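Long-range contacts in putative cytochrome P450 hydroxylase (Chondromyces apiculatus DSM 436, PDB 6GMF), which is a heme-thiolate cytochrome P450 monooxygenase of terpenes, which probably inserts an oxygen atom from dioxygen into its substrates: residues Met137-Ile142 with Ala233-Thr238; Thr250-Gln255 with Asp322-His327; Glu272-Glu277 with His333-Leu338. All blocks are in the same frame, centred on the assembly; numbering follows the deposited sequence. Where two conformers were deposited one is given.

Interaction 1 of 3, residues Met137-Ile142 with Ala233-Thr238; sequences MPMIVI and AGNETT. With HEM (protoporphyrin IX containing Fe), chain B.
The ring of Pro138 lies against Thr238, with Pro138 CG 3.8 Å from Thr238 CB, the two side chains alongside each other with reversed directions. The same ring rests its CB on the backbone of Asn235. The segments 137-142 and 233-238, on helices 136-145 and 220-251, run roughly antiparallel (154°), with axes 8.6 Å apart at closest, and they meet by van der Waals packing without a cross hydrogen bond. Asn235 bends its amide over to helix 136-145, where OD1 comes 3.6 Å from Ile142 CG2. The other branch of Ile142, its CG1 anti to the backbone N (chi1 -152°), carries CD1 on to the heme vinyl atom CBC. Thr238 keeps its methyl for the proline by giving OG1 to Gly234 O, 2.8 Å away and in the carbonyl plane. Gly234 CA sits only 3.3 Å from heme C2C, and a side chain would run into the vinyl group. On the heme side, Ala233 O receives Thr237 OG1 at 2.8 Å and the iron-bound water at 2.7 Å, where the helix is kinked and the N of Thr237 makes no bond to the preceding turn. This opened turn, in the sequence AGNETT, is the oxygen-binding groove of the P450 helix I, backed here by helix E.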
loop_
_atom_site.group_PDB
_atom_site.type_symbol
_atom_site.label_atom_id
_atom_site.label_comp_id
_atom_site.label_asym_id
_atom_site.label_seq_id
_atom_site.Cartn_x
_atom_site.Cartn_y
_atom_site.Cartn_z
ATOM N N MET A 137 9.703 -8.798 3.592
ATOM C CA MET A 137 8.855 -8.981 4.782
ATOM C C MET A 137 7.384 -9.126 4.384
ATOM O O MET A 137 6.732 -10.105 4.757
ATOM C CB MET A 137 8.997 -7.855 5.804
ATOM C CG MET A 137 7.769 -7.722 6.658
ATOM S SD MET A 137 8.124 -6.892 8.177
ATOM C CE MET A 137 8.567 -8.283 9.220
ATOM N N PRO A 138 6.782 -8.209 3.594
ATOM C CA PRO A 138 5.338 -8.330 3.303
ATOM C C PRO A 138 4.967 -9.616 2.549
ATOM O O PRO A 138 3.944 -10.298 2.854
ATOM C CB PRO A 138 5.019 -7.105 2.461
ATOM C CG PRO A 138 6.120 -6.121 2.794
ATOM C CD PRO A 138 7.350 -6.954 3.092
ATOM N N MET A 139 5.820 -9.972 1.612
ATOM C CA MET A 139 5.620 -11.122 0.788
ATOM C C MET A 139 5.678 -12.415 1.618
ATOM O O MET A 139 4.815 -13.358 1.424
ATOM C CB MET A 139 6.723 -11.081 -0.269
ATOM C CG MET A 139 6.616 -12.081 -1.339
ATOM S SD MET A 139 8.286 -12.008 -2.070
ATOM C CE MET A 139 8.120 -10.410 -2.846
ATOM N N ILE A 140 6.620 -12.508 2.556
ATOM C CA ILE A 140 6.751 -13.696 3.412
ATOM C C ILE A 140 5.495 -13.801 4.293
ATOM O O ILE A 140 4.895 -14.873 4.418
ATOM C CB ILE A 140 8.016 -13.637 4.276
ATOM C CG1 ILE A 140 9.300 -13.675 3.448
ATOM C CG2 ILE A 140 8.020 -14.717 5.333
ATOM C CD1 ILE A 140 10.553 -13.245 4.269
ATOM N N VAL A 141 5.087 -12.685 4.895
ATOM C CA VAL A 141 3.954 -12.688 5.791
ATOM C C VAL A 141 2.680 -13.092 5.060
ATOM O O VAL A 141 1.985 -14.009 5.519
ATOM C CB VAL A 141 3.760 -11.339 6.479
ATOM C CG1 VAL A 141 2.449 -11.334 7.247
ATOM C CG2 VAL A 141 4.942 -11.053 7.365
ATOM N N ILE A 142 2.442 -12.534 3.869
ATOM C CA ILE A 142 1.193 -12.854 3.150
ATOM C C ILE A 142 1.209 -14.294 2.640
ATOM O O ILE A 142 0.151 -14.959 2.656
ATOM C CB ILE A 142 0.787 -11.825 2.079
ATOM C CG1 ILE A 142 -0.728 -11.795 1.864
ATOM C CG2 ILE A 142 1.525 -12.050 0.762
ATOM C CD1 ILE A 142 -1.513 -11.323 3.082
ATOM N N ALA A 233 -2.423 -5.489 -3.328
ATOM C CA ALA A 233 -2.801 -4.398 -2.450
ATOM C C ALA A 233 -1.766 -4.223 -1.328
ATOM O O ALA A 233 -1.574 -3.085 -0.853
ATOM C CB ALA A 233 -4.180 -4.628 -1.852
ATOM N N GLY A 234 -1.123 -5.330 -0.931
ATOM C CA GLY A 234 -0.401 -5.382 0.345
ATOM C C GLY A 234 1.107 -5.334 0.223
ATOM O O GLY A 234 1.797 -4.909 1.139
ATOM N N ASN A 235 1.652 -5.931 -0.831
ATOM C CA ASN A 235 3.085 -6.125 -0.887
ATOM C C ASN A 235 3.801 -4.801 -1.151
ATOM O O ASN A 235 4.581 -4.345 -0.324
ATOM C CB ASN A 235 3.468 -7.177 -1.915
ATOM C CG ASN A 235 3.119 -8.605 -1.577
ATOM O OD1 ASN A 235 2.811 -8.923 -0.433
ATOM N ND2 ASN A 235 3.240 -9.451 -2.598
ATOM N N GLU A 236 3.584 -4.185 -2.311
ATOM C CA GLU A 236 4.332 -3.021 -2.719
ATOM C C GLU A 236 4.073 -1.846 -1.752
ATOM O O GLU A 236 4.958 -1.080 -1.421
ATOM C CB GLU A 236 3.934 -2.658 -4.151
ATOM C CG GLU A 236 4.860 -1.687 -4.822
ATOM C CD GLU A 236 4.471 -1.230 -6.227
ATOM O OE1 GLU A 236 3.466 -1.729 -6.779
ATOM O OE2 GLU A 236 5.202 -0.357 -6.755
ATOM N N THR A 237 2.831 -1.703 -1.285
ATOM C CA THR A 237 2.515 -0.601 -0.380
ATOM C C THR A 237 3.229 -0.761 0.975
ATOM O O THR A 237 3.754 0.213 1.493
ATOM C CB THR A 237 1.018 -0.524 -0.135
ATOM O OG1 THR A 237 0.641 -1.838 0.248
ATOM C CG2 THR A 237 0.312 0.007 -1.369
ATOM N N THR A 238 3.214 -1.955 1.511
ATOM C CA THR A 238 3.866 -2.161 2.860
ATOM C C THR A 238 5.374 -2.012 2.728
ATOM O O THR A 238 6.005 -1.416 3.590
ATOM C CB THR A 238 3.463 -3.481 3.496
ATOM O OG1 THR A 238 2.049 -3.544 3.575
ATOM C CG2 THR A 238 4.036 -3.623 4.889
HETATM C CHA HEM B . -7.559 -0.552 0.139
HETATM C CHB HEM B . -3.648 1.892 1.125
HETATM C CHC HEM B . -1.619 -2.179 2.780
HETATM C CHD HEM B . -5.401 -4.692 1.426
HETATM C C1A HEM B . -6.670 0.483 0.306
HETATM C C2A HEM B . -7.036 1.834 0.049
HETATM C C3A HEM B . -5.900 2.532 0.306
HETATM C C4A HEM B . -4.917 1.607 0.741
HETATM C CMA HEM B . -5.636 4.008 0.134
HETATM C CAA HEM B . -8.345 2.401 -0.425
HETATM C CBA HEM B . -8.557 2.276 -1.958
HETATM C CGA HEM B . -9.809 2.974 -2.446
HETATM O O1A HEM B . -10.492 3.679 -1.661
HETATM O O2A HEM B . -10.010 2.875 -3.702
HETATM C C1B HEM B . -2.708 0.998 1.662
HETATM C C2B HEM B . -1.409 1.353 2.170
HETATM C C3B HEM B . -0.809 0.224 2.632
HETATM C C4B HEM B . -1.783 -0.851 2.423
HETATM C CMB HEM B . -0.903 2.739 2.125
HETATM C CAB HEM B . 0.522 0.009 3.320
HETATM C CBB HEM B . 1.106 1.004 3.903
HETATM C C1C HEM B . -2.452 -3.231 2.630
HETATM C C2C HEM B . -2.141 -4.580 3.012
HETATM C C3C HEM B . -3.267 -5.277 2.602
HETATM C C4C HEM B . -4.168 -4.394 1.967
HETATM C CMC HEM B . -0.973 -5.033 3.839
HETATM C CAC HEM B . -3.587 -6.697 2.747
HETATM C CBC HEM B . -2.735 -7.631 3.098
HETATM C C1D HEM B . -6.273 -3.753 0.939
HETATM C C2D HEM B . -7.598 -4.124 0.362
HETATM C C3D HEM B . -8.205 -2.969 0.021
HETATM C C4D HEM B . -7.265 -1.901 0.375
HETATM C CMD HEM B . -8.065 -5.569 0.275
HETATM C CAD HEM B . -9.564 -2.826 -0.606
HETATM C CBD HEM B . -10.722 -2.553 0.368
HETATM C CGD HEM B . -12.042 -2.308 -0.333
HETATM O O1D HEM B . -13.067 -2.450 0.355
HETATM O O2D HEM B . -12.068 -1.950 -1.540
HETATM N NA HEM B . -5.362 0.352 0.744
HETATM N NB HEM B . -2.857 -0.306 1.857
HETATM N NC HEM B . -3.655 -3.128 1.959
HETATM N ND HEM B . -6.107 -2.389 0.847
HETATM FE FE HEM B . -4.571 -1.350 1.438
HETATM O O HOH W 1 -3.793 -1.539 -0.657
#

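Interaction 2 of 3, residues Thr250-Gln255 with Asp322-His327; sequences TDHPEQ and DRFDIH
Aromatic contact joins His252 to Phe324: the CB of Phe324 stands over one face of the imidazole, 3.9 Å from the centroid of the His252 ring and displaced toward its rim, a CH-pi approach. The two rings themselves meet obliquely, with centroids 5.0 Å apart and planes at 44°. Phe324 has its CG anti to the backbone N (chi1 176°), which lays the ring between His252 and helix 266-276, where Tyr276 meets it as a further aromatic partner. With an alanine in place of His252, the CB and CD2 of Phe324 would probably lose their cover, opening a gap beside the N-cap of helix 253-261.

A polar side chain set against backbone forms the second part. Gln255 reaches out with an extended chain, and its CD lies 3.7 Å from Phe324 O, the terminal amide settling against the main chain between Phe324 and Ile326. The amide plane is turned 30° from the Phe324 ring. Ile326 runs back alongside the glutamine, and its CD1 comes within 4.0 Å of Gln255 O.

A polar bond shapes the loop itself: Asp325 OD1, met from above the carboxylate plane, accepts His327 N at 3.0 Å, forming an Asx turn. Nearby charges face other partners, Asp251 pairing with Arg369 and Asp322 with Arg313. The meander loop is thus fitted to the junction of two helices by ring contact and by an amide set against the main chain, with no salt bridge between the segments.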
loop_
_atom_site.group_PDB
_atom_site.type_symbol
_atom_site.label_atom_id
_atom_site.label_comp_id
_atom_site.label_asym_id
_atom_site.label_seq_id
_atom_site.Cartn_x
_atom_site.Cartn_y
_atom_site.Cartn_z
ATOM N N THR A 250 16.398 8.643 8.023
ATOM C CA THR A 250 17.826 8.952 7.684
ATOM C C THR A 250 17.970 10.420 7.281
ATOM O O THR A 250 19.052 10.998 7.467
ATOM C CB THR A 250 18.456 7.981 6.689
ATOM O OG1 THR A 250 17.659 7.895 5.507
ATOM C CG2 THR A 250 18.655 6.611 7.310
ATOM N N ASP A 251 16.886 11.037 6.792
ATOM C CA ASP A 251 16.886 12.461 6.469
ATOM C C ASP A 251 16.774 13.317 7.743
ATOM O O ASP A 251 16.997 14.526 7.668
ATOM C CB ASP A 251 15.732 12.814 5.538
ATOM C CG ASP A 251 16.092 12.733 4.075
ATOM O OD1 ASP A 251 17.275 12.825 3.774
ATOM O OD2 ASP A 251 15.167 12.642 3.249
ATOM N N HIS A 252 16.383 12.724 8.872
ATOM C CA HIS A 252 16.083 13.427 10.113
ATOM C C HIS A 252 16.800 12.694 11.233
ATOM O O HIS A 252 16.142 12.149 12.131
ATOM C CB HIS A 252 14.580 13.560 10.378
ATOM C CG HIS A 252 13.903 14.200 9.222
ATOM N ND1 HIS A 252 13.643 15.560 9.163
ATOM C CD2 HIS A 252 13.522 13.693 8.039
ATOM C CE1 HIS A 252 13.116 15.852 7.977
ATOM N NE2 HIS A 252 13.021 14.720 7.280
ATOM N N PRO A 253 18.162 12.705 11.185
ATOM C CA PRO A 253 19.009 12.005 12.156
ATOM C C PRO A 253 18.605 12.051 13.631
ATOM O O PRO A 253 18.800 11.069 14.327
ATOM C CB PRO A 253 20.355 12.749 12.080
ATOM C CG PRO A 253 20.399 13.392 10.719
ATOM C CD PRO A 253 18.986 13.355 10.154
ATOM N N GLU A 254 18.109 13.199 14.107
ATOM C CA GLU A 254 17.831 13.368 15.511
ATOM C C GLU A 254 16.549 12.635 15.866
ATOM O O GLU A 254 16.361 12.200 17.002
ATOM C CB GLU A 254 17.727 14.838 15.892
ATOM C CG GLU A 254 19.043 15.566 15.707
ATOM C CD GLU A 254 18.988 17.052 16.008
ATOM O OE1 GLU A 254 17.868 17.564 16.234
ATOM O OE2 GLU A 254 20.071 17.691 16.024
ATOM N N GLN A 255 15.659 12.518 14.870
ATOM C CA GLN A 255 14.418 11.830 15.077
ATOM C C GLN A 255 14.693 10.326 15.091
ATOM O O GLN A 255 14.125 9.612 15.897
ATOM C CB GLN A 255 13.400 12.306 14.042
ATOM C CG GLN A 255 12.986 13.747 14.314
ATOM C CD GLN A 255 11.919 14.249 13.376
ATOM O OE1 GLN A 255 12.170 15.106 12.524
ATOM N NE2 GLN A 255 10.715 13.765 13.596
ATOM N N ASP A 322 5.199 20.119 5.404
ATOM C CA ASP A 322 6.385 19.621 4.763
ATOM C C ASP A 322 7.469 19.326 5.810
ATOM O O ASP A 322 8.546 18.928 5.467
ATOM C CB ASP A 322 6.909 20.611 3.728
ATOM C CG ASP A 322 5.994 20.745 2.531
ATOM O OD1 ASP A 322 5.220 19.772 2.239
ATOM O OD2 ASP A 322 6.005 21.844 1.942
ATOM N N ARG A 323 7.133 19.526 7.080
ATOM C CA ARG A 323 8.032 19.172 8.159
ATOM C C ARG A 323 7.713 17.726 8.531
ATOM O O ARG A 323 6.584 17.452 8.889
ATOM C CB ARG A 323 7.823 20.119 9.344
ATOM C CG ARG A 323 8.634 19.828 10.605
ATOM C CD ARG A 323 8.209 20.711 11.798
ATOM N NE ARG A 323 8.772 20.230 13.057
ATOM C CZ ARG A 323 8.390 20.626 14.284
ATOM N NH1 ARG A 323 7.530 21.616 14.448
ATOM N NH2 ARG A 323 8.895 20.038 15.351
ATOM N N PHE A 324 8.721 16.856 8.462
ATOM C CA PHE A 324 8.592 15.496 9.025
ATOM C C PHE A 324 8.772 15.648 10.538
ATOM O O PHE A 324 9.877 16.089 10.967
ATOM C CB PHE A 324 9.604 14.531 8.401
ATOM C CG PHE A 324 9.593 13.142 8.997
ATOM C CD1 PHE A 324 8.554 12.269 8.698
ATOM C CD2 PHE A 324 10.571 12.725 9.887
ATOM C CE1 PHE A 324 8.506 10.987 9.237
ATOM C CE2 PHE A 324 10.534 11.442 10.415
ATOM C CZ PHE A 324 9.498 10.584 10.099
ATOM N N ASP A 325 7.751 15.290 11.320
ATOM C CA ASP A 325 7.789 15.444 12.792
ATOM C C ASP A 325 7.088 14.266 13.457
ATOM O O ASP A 325 5.871 14.235 13.561
ATOM C CB ASP A 325 7.154 16.785 13.198
ATOM C CG ASP A 325 6.961 16.998 14.695
ATOM O OD1 ASP A 325 7.646 16.317 15.456
ATOM O OD2 ASP A 325 6.104 17.850 15.069
ATOM N N ILE A 326 7.876 13.307 13.940
ATOM C CA ILE A 326 7.311 12.091 14.548
ATOM C C ILE A 326 6.498 12.420 15.812
ATOM O O ILE A 326 5.801 11.543 16.364
ATOM C CB ILE A 326 8.417 11.048 14.827
ATOM C CG1 ILE A 326 9.396 11.542 15.904
ATOM C CG2 ILE A 326 9.142 10.678 13.548
ATOM C CD1 ILE A 326 10.278 10.466 16.475
ATOM N N HIS A 327 6.612 13.663 16.307
ATOM C CA HIS A 327 5.841 14.127 17.466
ATOM C C HIS A 327 4.606 14.944 17.078
ATOM O O HIS A 327 3.921 15.495 17.942
ATOM C CB HIS A 327 6.747 14.975 18.387
ATOM C CG HIS A 327 7.959 14.270 18.871
ATOM N ND1 HIS A 327 7.921 13.004 19.457
ATOM C CD2 HIS A 327 9.239 14.642 18.881
ATOM C CE1 HIS A 327 9.138 12.651 19.774
ATOM N NE2 HIS A 327 9.963 13.620 19.445
#

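Interaction 3 of 3, residues Glu272-Glu277 with His333-Leu338. With HEM (protoporphyrin IX containing Fe), chain B.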
loop_
_atom_site.group_PDB
_atom_site.type_symbol
_atom_site.label_atom_id
_atom_site.label_comp_id
_atom_site.label_asym_id
_atom_site.label_seq_id
_atom_site.Cartn_x
_atom_site.Cartn_y
_atom_site.Cartn_z
ATOM N N GLU A 272 3.546 9.088 11.134
ATOM C CA GLU A 272 4.055 10.305 10.508
ATOM C C GLU A 272 4.646 9.982 9.130
ATOM O O GLU A 272 4.556 10.853 8.266
ATOM C CB GLU A 272 4.980 11.104 11.423
ATOM C CG GLU A 272 5.657 12.311 10.795
ATOM C CD GLU A 272 4.749 13.455 10.371
ATOM O OE1 GLU A 272 3.486 13.240 10.350
ATOM O OE2 GLU A 272 5.282 14.591 10.171
ATOM N N VAL A 273 5.194 8.770 8.899
ATOM C CA VAL A 273 5.635 8.407 7.537
ATOM C C VAL A 273 4.411 8.225 6.635
ATOM O O VAL A 273 4.425 8.673 5.483
ATOM C CB VAL A 273 6.497 7.129 7.578
ATOM C CG1 VAL A 273 6.847 6.631 6.190
ATOM C CG2 VAL A 273 7.758 7.383 8.393
ATOM N N LEU A 274 3.360 7.597 7.147
ATOM C CA LEU A 274 2.127 7.431 6.399
ATOM C C LEU A 274 1.623 8.778 5.889
ATOM O O LEU A 274 1.225 8.896 4.730
ATOM C CB LEU A 274 1.069 6.715 7.217
ATOM C CG LEU A 274 1.278 5.206 7.298
ATOM C CD1 LEU A 274 0.482 4.623 8.421
ATOM C CD2 LEU A 274 0.949 4.489 6.002
ATOM N N ARG A 275 1.717 9.812 6.722
ATOM C CA ARG A 275 1.252 11.133 6.337
ATOM C C ARG A 275 2.251 11.801 5.409
ATOM O O ARG A 275 1.860 12.389 4.376
ATOM C CB ARG A 275 1.006 12.014 7.563
ATOM C CG ARG A 275 0.480 13.395 7.182
ATOM C CD ARG A 275 0.826 14.467 8.182
ATOM N NE ARG A 275 2.244 14.732 8.224
ATOM C CZ ARG A 275 2.853 15.692 7.585
ATOM N NH1 ARG A 275 2.164 16.365 6.666
ATOM N NH2 ARG A 275 4.136 15.969 7.840
ATOM N N TYR A 276 3.528 11.778 5.805
ATOM C CA TYR A 276 4.580 12.558 5.161
ATOM C C TYR A 276 4.955 12.011 3.781
ATOM O O TYR A 276 5.224 12.790 2.850
ATOM C CB TYR A 276 5.797 12.604 6.086
ATOM C CG TYR A 276 6.959 13.427 5.598
ATOM C CD1 TYR A 276 6.905 14.811 5.584
ATOM C CD2 TYR A 276 8.155 12.817 5.240
ATOM C CE1 TYR A 276 7.981 15.554 5.129
ATOM C CE2 TYR A 276 9.243 13.549 4.812
ATOM C CZ TYR A 276 9.145 14.918 4.737
ATOM O OH TYR A 276 10.249 15.627 4.348
ATOM N N GLU A 277 5.088 10.678 3.665
ATOM C CA GLU A 277 5.492 10.056 2.385
ATOM C C GLU A 277 4.543 8.887 2.112
ATOM O O GLU A 277 4.916 7.721 2.225
ATOM C CB GLU A 277 6.939 9.560 2.416
ATOM C CG GLU A 277 7.978 10.626 2.344
ATOM C CD GLU A 277 8.276 11.155 0.960
ATOM O OE1 GLU A 277 9.289 11.841 0.815
ATOM O OE2 GLU A 277 7.482 10.893 0.047
ATOM N N HIS A 333 -5.001 11.620 8.858
ATOM C CA HIS A 333 -4.352 11.366 7.538
ATOM C C HIS A 333 -5.151 10.338 6.724
ATOM O O HIS A 333 -5.892 9.510 7.260
ATOM C CB HIS A 333 -2.906 10.937 7.634
ATOM C CG HIS A 333 -2.719 9.526 8.080
ATOM N ND1 HIS A 333 -2.997 8.430 7.266
ATOM C CD2 HIS A 333 -2.306 9.053 9.281
ATOM C CE1 HIS A 333 -2.745 7.325 7.932
ATOM N NE2 HIS A 333 -2.282 7.691 9.204
ATOM N N LEU A 334 -5.041 10.440 5.387
ATOM C CA LEU A 334 -5.838 9.621 4.457
ATOM C C LEU A 334 -4.983 8.557 3.715
ATOM O O LEU A 334 -5.350 8.079 2.653
ATOM C CB LEU A 334 -6.453 10.566 3.435
ATOM C CG LEU A 334 -7.369 11.639 4.006
ATOM C CD1 LEU A 334 -7.989 12.452 2.871
ATOM C CD2 LEU A 334 -8.454 10.997 4.835
ATOM N N ALA A 335 -3.845 8.161 4.276
ATOM C CA ALA A 335 -2.942 7.206 3.627
ATOM C C ALA A 335 -3.646 5.869 3.346
ATOM O O ALA A 335 -3.234 5.188 2.413
ATOM C CB ALA A 335 -1.677 6.991 4.393
ATOM N N PHE A 336 -4.619 5.466 4.192
ATOM C CA PHE A 336 -5.333 4.217 4.039
ATOM C C PHE A 336 -6.700 4.420 3.378
ATOM O O PHE A 336 -7.531 3.510 3.391
ATOM C CB PHE A 336 -5.463 3.551 5.418
ATOM C CG PHE A 336 -4.192 2.945 5.935
ATOM C CD1 PHE A 336 -3.501 2.010 5.194
ATOM C CD2 PHE A 336 -3.670 3.292 7.175
ATOM C CE1 PHE A 336 -2.358 1.397 5.644
ATOM C CE2 PHE A 336 -2.509 2.699 7.628
ATOM C CZ PHE A 336 -1.853 1.739 6.885
ATOM N N GLY A 337 -6.947 5.609 2.816
ATOM C CA GLY A 337 -8.222 5.990 2.332
ATOM C C GLY A 337 -9.181 6.350 3.457
ATOM O O GLY A 337 -8.780 6.800 4.529
ATOM N N LEU A 338 -10.472 6.203 3.172
ATOM C CA LEU A 338 -11.547 6.751 3.962
ATOM C C LEU A 338 -12.866 6.116 3.532
ATOM O O LEU A 338 -13.134 5.977 2.353
ATOM C CB LEU A 338 -11.595 8.255 3.723
ATOM C CG LEU A 338 -12.497 9.087 4.623
ATOM C CD1 LEU A 338 -11.943 9.059 6.048
ATOM C CD2 LEU A 338 -12.564 10.499 4.109
HETATM C CHA HEM B . -7.559 -0.552 0.139
HETATM C CHB HEM B . -3.648 1.892 1.125
HETATM C CHC HEM B . -1.619 -2.179 2.780
HETATM C CHD HEM B . -5.401 -4.692 1.426
HETATM C C1A HEM B . -6.670 0.483 0.306
HETATM C C2A HEM B . -7.036 1.834 0.049
HETATM C C3A HEM B . -5.900 2.532 0.306
HETATM C C4A HEM B . -4.917 1.607 0.741
HETATM C CMA HEM B . -5.636 4.008 0.134
HETATM C CAA HEM B . -8.345 2.401 -0.425
HETATM C CBA HEM B . -8.557 2.276 -1.958
HETATM C CGA HEM B . -9.809 2.974 -2.446
HETATM O O1A HEM B . -10.492 3.679 -1.661
HETATM O O2A HEM B . -10.010 2.875 -3.702
HETATM C C1B HEM B . -2.708 0.998 1.662
HETATM C C2B HEM B . -1.409 1.353 2.170
HETATM C C3B HEM B . -0.809 0.224 2.632
HETATM C C4B HEM B . -1.783 -0.851 2.423
HETATM C CMB HEM B . -0.903 2.739 2.125
HETATM C CAB HEM B . 0.522 0.009 3.320
HETATM C CBB HEM B . 1.106 1.004 3.903
HETATM C C1C HEM B . -2.452 -3.231 2.630
HETATM C C2C HEM B . -2.141 -4.580 3.012
HETATM C C3C HEM B . -3.267 -5.277 2.602
HETATM C C4C HEM B . -4.168 -4.394 1.967
HETATM C CMC HEM B . -0.973 -5.033 3.839
HETATM C CAC HEM B . -3.587 -6.697 2.747
HETATM C CBC HEM B . -2.735 -7.631 3.098
HETATM C C1D HEM B . -6.273 -3.753 0.939
HETATM C C2D HEM B . -7.598 -4.124 0.362
HETATM C C3D HEM B . -8.205 -2.969 0.021
HETATM C C4D HEM B . -7.265 -1.901 0.375
HETATM C CMD HEM B . -8.065 -5.569 0.275
HETATM C CAD HEM B . -9.564 -2.826 -0.606
HETATM C CBD HEM B . -10.722 -2.553 0.368
HETATM C CGD HEM B . -12.042 -2.308 -0.333
HETATM O O1D HEM B . -13.067 -2.450 0.355
HETATM O O2D HEM B . -12.068 -1.950 -1.540
HETATM N NA HEM B . -5.362 0.352 0.744
HETATM N NB HEM B . -2.857 -0.306 1.857
HETATM N NC HEM B . -3.655 -3.128 1.959
HETATM N ND HEM B . -6.107 -2.389 0.847
HETATM FE FE HEM B . -4.571 -1.350 1.438
HETATM O O HOH W 1 -3.793 -1.539 -0.657
#
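The C-terminal end of helix 266-276 runs beside a loop that closes in a type I turn from Leu334 to Gly337, with CA atoms 5.8 Å apart between Leu274 and Ala335. Leu274 carries most of the contact. Its CB lies over one face of the His333 imidazole and also against Ala335 CB, 3.9 Å away, while the CD1 branch crosses obliquely to Phe336, 3.6 Å from CE2. Ala335 CB in turn touches Leu274 O at 3.5 Å. The imidazole is held at both nitrogens: His333 ND1 accepts Ala335 N at 3.1 Å, in the ring plane, and NE2 is hydrogen-bonded to Glu271, which fixes the rotation of the ring that faces Leu274.

Glu272 and Arg275 are the two ends of the ExxR motif of the P450 K helix. Bent at chi3 (67°), the arginine turns back along its own helix and grips the carboxylate side-on, NE to OE1 and NH2 to OE2, each bond 2.9 Å long and each oxygen met from above the carboxylate plane. Arg275 NH1 reaches the carbonyl oxygens of Asn312 and Pro321, and Glu272 has a second cation in Arg328. What Arg275 offers the facing loop is its CB, set beside that of His333.

Phe336 opens the FGxxxHxC form of the heme-binding loop and shares backbone hydrogen bonds with the axial ligand Cys343. The edge of its ring is turned to the porphyrin, CE1 standing 3.6 Å from heme C3B, and Gly337, at positive phi (76°), passes its N 3.4 Å from heme CMA.

How the interactions relate
All three contacts lie within the one P450 domain. Interaction 1 closes before the others open, whereas the segments of interactions 2 and 3 alternate along the chain. Helix 220-251 is common to interactions 1 and 2, whose centres lie about 25 Å apart. Interactions 1 and 3, with centres about 17 Å apart, do not touch each other but both reach the heme: the first beside its water-bound face, the second through the loop leading to Cys343. Interactions 2 and 3 do touch, and Asp325 N probably donates a hydrogen bond to Glu272 OE2 at 2.8 Å. Through this probable bond, the ExxR glutamate of helix 266-276 would tie the meander to the helix that packs on the heme-binding loop.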